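PDB 1E3J: Nadp(h)-dependent ketose reductase from Bemisia argentifolii, which probably catalyses the NADP(H)-dependent reduction of fructose to sorbitol as a zinc-containing member of the alcohol dehydrogenase family. Local coordinates for residues A[185-199]-A[208-220]. Residues are numbered along the deposited sequence; the frame is centred on the assembly and turned at random.
Sequences VLAAKAYGAFVVCTA and AKNCGADVTLVVD
Asp214 meets Lys189, Phe194 and Val195 at the start of a parallel strand pair, 194-199 beside 215-218, in the Rossmann-type nucleotide-binding domain. Its OD2 accepts two bonds from different sides. Lys189 NZ reaches Asp214 OD2 on its syn lone pair at 3.0 Å in a salt bridge, while the backbone N of Val195 comes to the anti side of OD2, at 2.8 Å and almost straight (171°). The lysine chain, bent at chi2 and chi3, curls over the carbonyl of Gly212 and also gives NZ to Ala193 O, so the ammonium ties helix 179-190 to both strand entrances. The Asp214 carboxylate lies nearly parallel to the Phe194 ring, the planes 7° apart, and Asp214 CB sits over one ring face, offset toward the rim, 3.9 Å from the ring centroid, in a CH-pi contact. Val215 CG2 approaches the same ring at CZ.

From here the strands run together as the beta-alpha-beta unit linked through helix 202-210, with strand 215-218 outermost in the six-stranded parallel sheet of this chain. Val195 O accepts from the N atoms of both Asp214 and Val215, and the ladder continues through Cys197 to Ala199. On one sheet face Val196 and Val215 stand next to each other, Val196 CG2 against Val215 CB (3.9 Å), and helix 226-236 packs on Val215 and Leu217. On the other, Cys197 SG touches Ala208 CB of the crossover helix. Helix 179-190 also packs on the residues that follow Ala208: Leu186 CD2 lies on Cys211 CB, and Val185 CG1 touches both Cys211 CB and Ala213 N (3.6 Å each). Near the far end, Thr198 CG2 lies against Val219 CB at 3.7 Å, and the buried Thr198 OG1 finds no hydrogen-bond partner in the model.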
# COMPACT_ATOMS: atom_id res chain seq x y z
N VAL A 185 -22.36 3.85 -8.40
CA VAL A 185 -22.75 5.14 -7.82
C VAL A 185 -23.01 4.94 -6.35
O VAL A 185 -22.51 5.70 -5.49
CB VAL A 185 -24.02 5.74 -8.50
CG1 VAL A 185 -24.60 6.87 -7.63
CG2 VAL A 185 -23.66 6.29 -9.88
N LEU A 186 -23.80 3.92 -6.05
CA LEU A 186 -24.13 3.57 -4.67
C LEU A 186 -22.86 3.30 -3.82
O LEU A 186 -22.70 3.88 -2.73
CB LEU A 186 -25.06 2.34 -4.65
CG LEU A 186 -26.49 2.59 -5.23
CD1 LEU A 186 -27.21 1.27 -5.42
CD2 LEU A 186 -27.27 3.46 -4.25
N ALA A 187 -21.96 2.44 -4.31
CA ALA A 187 -20.75 2.12 -3.57
C ALA A 187 -19.86 3.36 -3.41
O ALA A 187 -19.39 3.64 -2.32
CB ALA A 187 -19.96 0.98 -4.29
N ALA A 188 -19.68 4.12 -4.47
CA ALA A 188 -18.84 5.29 -4.42
C ALA A 188 -19.40 6.34 -3.45
O ALA A 188 -18.62 6.98 -2.69
CB ALA A 188 -18.68 5.86 -5.81
N LYS A 189 -20.72 6.51 -3.43
CA LYS A 189 -21.29 7.48 -2.50
C LYS A 189 -21.15 6.90 -1.10
O LYS A 189 -20.83 7.63 -0.15
CB LYS A 189 -22.78 7.73 -2.79
CG LYS A 189 -23.02 8.50 -4.09
CD LYS A 189 -22.39 9.89 -4.06
CE LYS A 189 -22.85 10.73 -2.83
NZ LYS A 189 -21.97 11.97 -2.69
N ALA A 190 -21.38 5.59 -0.96
CA ALA A 190 -21.22 5.03 0.36
C ALA A 190 -19.75 5.21 0.84
O ALA A 190 -19.50 5.31 2.03
CB ALA A 190 -21.61 3.55 0.37
N TYR A 191 -18.79 5.29 -0.09
CA TYR A 191 -17.42 5.46 0.37
C TYR A 191 -17.05 6.91 0.61
O TYR A 191 -15.89 7.20 0.89
CB TYR A 191 -16.41 4.86 -0.61
CG TYR A 191 -16.11 3.45 -0.28
CD1 TYR A 191 -15.31 3.14 0.84
CD2 TYR A 191 -16.66 2.40 -1.01
CE1 TYR A 191 -15.06 1.83 1.22
CE2 TYR A 191 -16.41 1.07 -0.64
CZ TYR A 191 -15.60 0.80 0.49
OH TYR A 191 -15.34 -0.48 0.92
N GLY A 192 -18.01 7.82 0.46
CA GLY A 192 -17.71 9.20 0.74
C GLY A 192 -17.29 10.02 -0.46
O GLY A 192 -16.91 11.17 -0.32
N ALA A 193 -17.38 9.45 -1.65
CA ALA A 193 -16.95 10.21 -2.83
C ALA A 193 -17.99 11.19 -3.34
O ALA A 193 -19.18 11.12 -3.01
CB ALA A 193 -16.62 9.26 -3.97
N PHE A 194 -17.51 12.09 -4.20
CA PHE A 194 -18.38 13.02 -4.90
C PHE A 194 -18.51 12.27 -6.23
O PHE A 194 -17.49 11.88 -6.82
CB PHE A 194 -17.68 14.34 -5.14
CG PHE A 194 -18.49 15.32 -5.95
CD1 PHE A 194 -18.42 15.30 -7.35
CD2 PHE A 194 -19.31 16.28 -5.31
CE1 PHE A 194 -19.15 16.25 -8.11
CE2 PHE A 194 -20.03 17.22 -6.04
CZ PHE A 194 -19.95 17.21 -7.46
N VAL A 195 -19.74 12.05 -6.70
CA VAL A 195 -19.97 11.30 -7.92
C VAL A 195 -20.69 12.02 -9.08
O VAL A 195 -21.70 12.69 -8.89
CB VAL A 195 -20.78 10.04 -7.60
CG1 VAL A 195 -21.01 9.26 -8.86
CG2 VAL A 195 -20.03 9.16 -6.55
N VAL A 196 -20.16 11.83 -10.28
CA VAL A 196 -20.75 12.37 -11.49
C VAL A 196 -21.09 11.12 -12.29
O VAL A 196 -20.28 10.22 -12.41
CB VAL A 196 -19.76 13.19 -12.33
CG1 VAL A 196 -20.39 13.55 -13.66
CG2 VAL A 196 -19.41 14.44 -11.62
N CYS A 197 -22.30 11.09 -12.84
CA CYS A 197 -22.73 9.95 -13.60
C CYS A 197 -23.18 10.41 -14.97
O CYS A 197 -24.00 11.31 -15.09
CB CYS A 197 -23.87 9.25 -12.90
SG CYS A 197 -24.29 7.75 -13.78
N THR A 198 -22.66 9.74 -15.98
CA THR A 198 -22.90 10.03 -17.40
C THR A 198 -23.58 8.85 -18.08
O THR A 198 -23.16 7.73 -17.88
CB THR A 198 -21.54 10.22 -18.08
OG1 THR A 198 -21.23 11.62 -18.14
CG2 THR A 198 -21.50 9.59 -19.43
N ALA A 199 -24.58 9.11 -18.91
CA ALA A 199 -25.28 8.03 -19.62
C ALA A 199 -26.16 8.50 -20.79
O ALA A 199 -26.44 9.70 -20.94
CB ALA A 199 -26.10 7.25 -18.66
N ALA A 208 -29.88 7.15 -11.18
CA ALA A 208 -28.53 7.47 -10.74
C ALA A 208 -28.58 8.59 -9.70
O ALA A 208 -27.89 8.55 -8.65
CB ALA A 208 -27.72 7.88 -11.90
N LYS A 209 -29.43 9.59 -9.96
CA LYS A 209 -29.57 10.69 -9.03
C LYS A 209 -30.19 10.21 -7.72
O LYS A 209 -29.77 10.58 -6.63
CB LYS A 209 -30.42 11.81 -9.62
CG LYS A 209 -30.38 13.06 -8.77
N ASN A 210 -31.21 9.37 -7.82
CA ASN A 210 -31.79 8.90 -6.59
C ASN A 210 -30.76 8.02 -5.86
O ASN A 210 -30.84 7.86 -4.64
CB ASN A 210 -33.06 8.08 -6.83
CG ASN A 210 -33.87 7.95 -5.56
OD1 ASN A 210 -34.29 8.97 -5.00
ND2 ASN A 210 -34.07 6.71 -5.07
N CYS A 211 -29.83 7.44 -6.62
CA CYS A 211 -28.78 6.62 -6.03
C CYS A 211 -27.78 7.52 -5.30
O CYS A 211 -26.93 7.05 -4.54
CB CYS A 211 -28.05 5.81 -7.09
SG CYS A 211 -28.97 4.34 -7.60
N GLY A 212 -27.87 8.82 -5.55
CA GLY A 212 -26.99 9.75 -4.86
C GLY A 212 -25.99 10.46 -5.74
O GLY A 212 -25.19 11.25 -5.24
N ALA A 213 -25.99 10.19 -7.04
CA ALA A 213 -25.07 10.90 -7.91
C ALA A 213 -25.24 12.43 -7.67
O ALA A 213 -26.36 12.94 -7.60
CB ALA A 213 -25.36 10.54 -9.36
N ASP A 214 -24.13 13.16 -7.53
CA ASP A 214 -24.19 14.60 -7.29
C ASP A 214 -24.45 15.38 -8.58
O ASP A 214 -25.04 16.46 -8.56
CB ASP A 214 -22.89 15.07 -6.67
CG ASP A 214 -22.61 14.38 -5.37
OD1 ASP A 214 -23.12 14.86 -4.34
OD2 ASP A 214 -21.91 13.34 -5.38
N VAL A 215 -23.98 14.84 -9.70
CA VAL A 215 -24.20 15.49 -10.98
C VAL A 215 -24.50 14.39 -11.99
O VAL A 215 -23.87 13.32 -11.93
CB VAL A 215 -22.94 16.20 -11.46
CG1 VAL A 215 -23.25 16.93 -12.76
CG2 VAL A 215 -22.39 17.15 -10.41
N THR A 216 -25.45 14.61 -12.89
CA THR A 216 -25.77 13.66 -13.95
C THR A 216 -25.72 14.39 -15.30
O THR A 216 -26.02 15.57 -15.36
CB THR A 216 -27.17 13.05 -13.79
OG1 THR A 216 -28.14 14.09 -13.86
CG2 THR A 216 -27.30 12.32 -12.47
N LEU A 217 -25.36 13.70 -16.36
CA LEU A 217 -25.29 14.34 -17.67
C LEU A 217 -25.70 13.37 -18.76
O LEU A 217 -25.28 12.21 -18.75
CB LEU A 217 -23.87 14.78 -17.97
CG LEU A 217 -23.30 15.79 -17.01
CD1 LEU A 217 -21.80 15.76 -17.09
CD2 LEU A 217 -23.86 17.17 -17.33
N VAL A 218 -26.55 13.83 -19.67
CA VAL A 218 -26.95 12.99 -20.78
C VAL A 218 -25.77 13.07 -21.74
O VAL A 218 -25.37 14.15 -22.15
CB VAL A 218 -28.24 13.48 -21.45
CG1 VAL A 218 -28.63 12.54 -22.59
CG2 VAL A 218 -29.36 13.50 -20.42
N VAL A 219 -25.19 11.92 -22.06
CA VAL A 219 -24.04 11.86 -22.93
C VAL A 219 -24.13 10.64 -23.84
O VAL A 219 -24.41 9.54 -23.38
CB VAL A 219 -22.75 11.77 -22.08
CG1 VAL A 219 -21.54 11.47 -22.94
CG2 VAL A 219 -22.58 13.06 -21.32
N ASP A 220 -23.91 10.85 -25.12
CA ASP A 220 -23.95 9.75 -26.08
C ASP A 220 -22.85 10.02 -27.09
O ASP A 220 -23.03 10.78 -28.03
CB ASP A 220 -25.29 9.66 -26.80
CG ASP A 220 -25.32 8.50 -27.77
OD1 ASP A 220 -24.21 8.13 -28.23
OD2 ASP A 220 -26.42 7.97 -28.09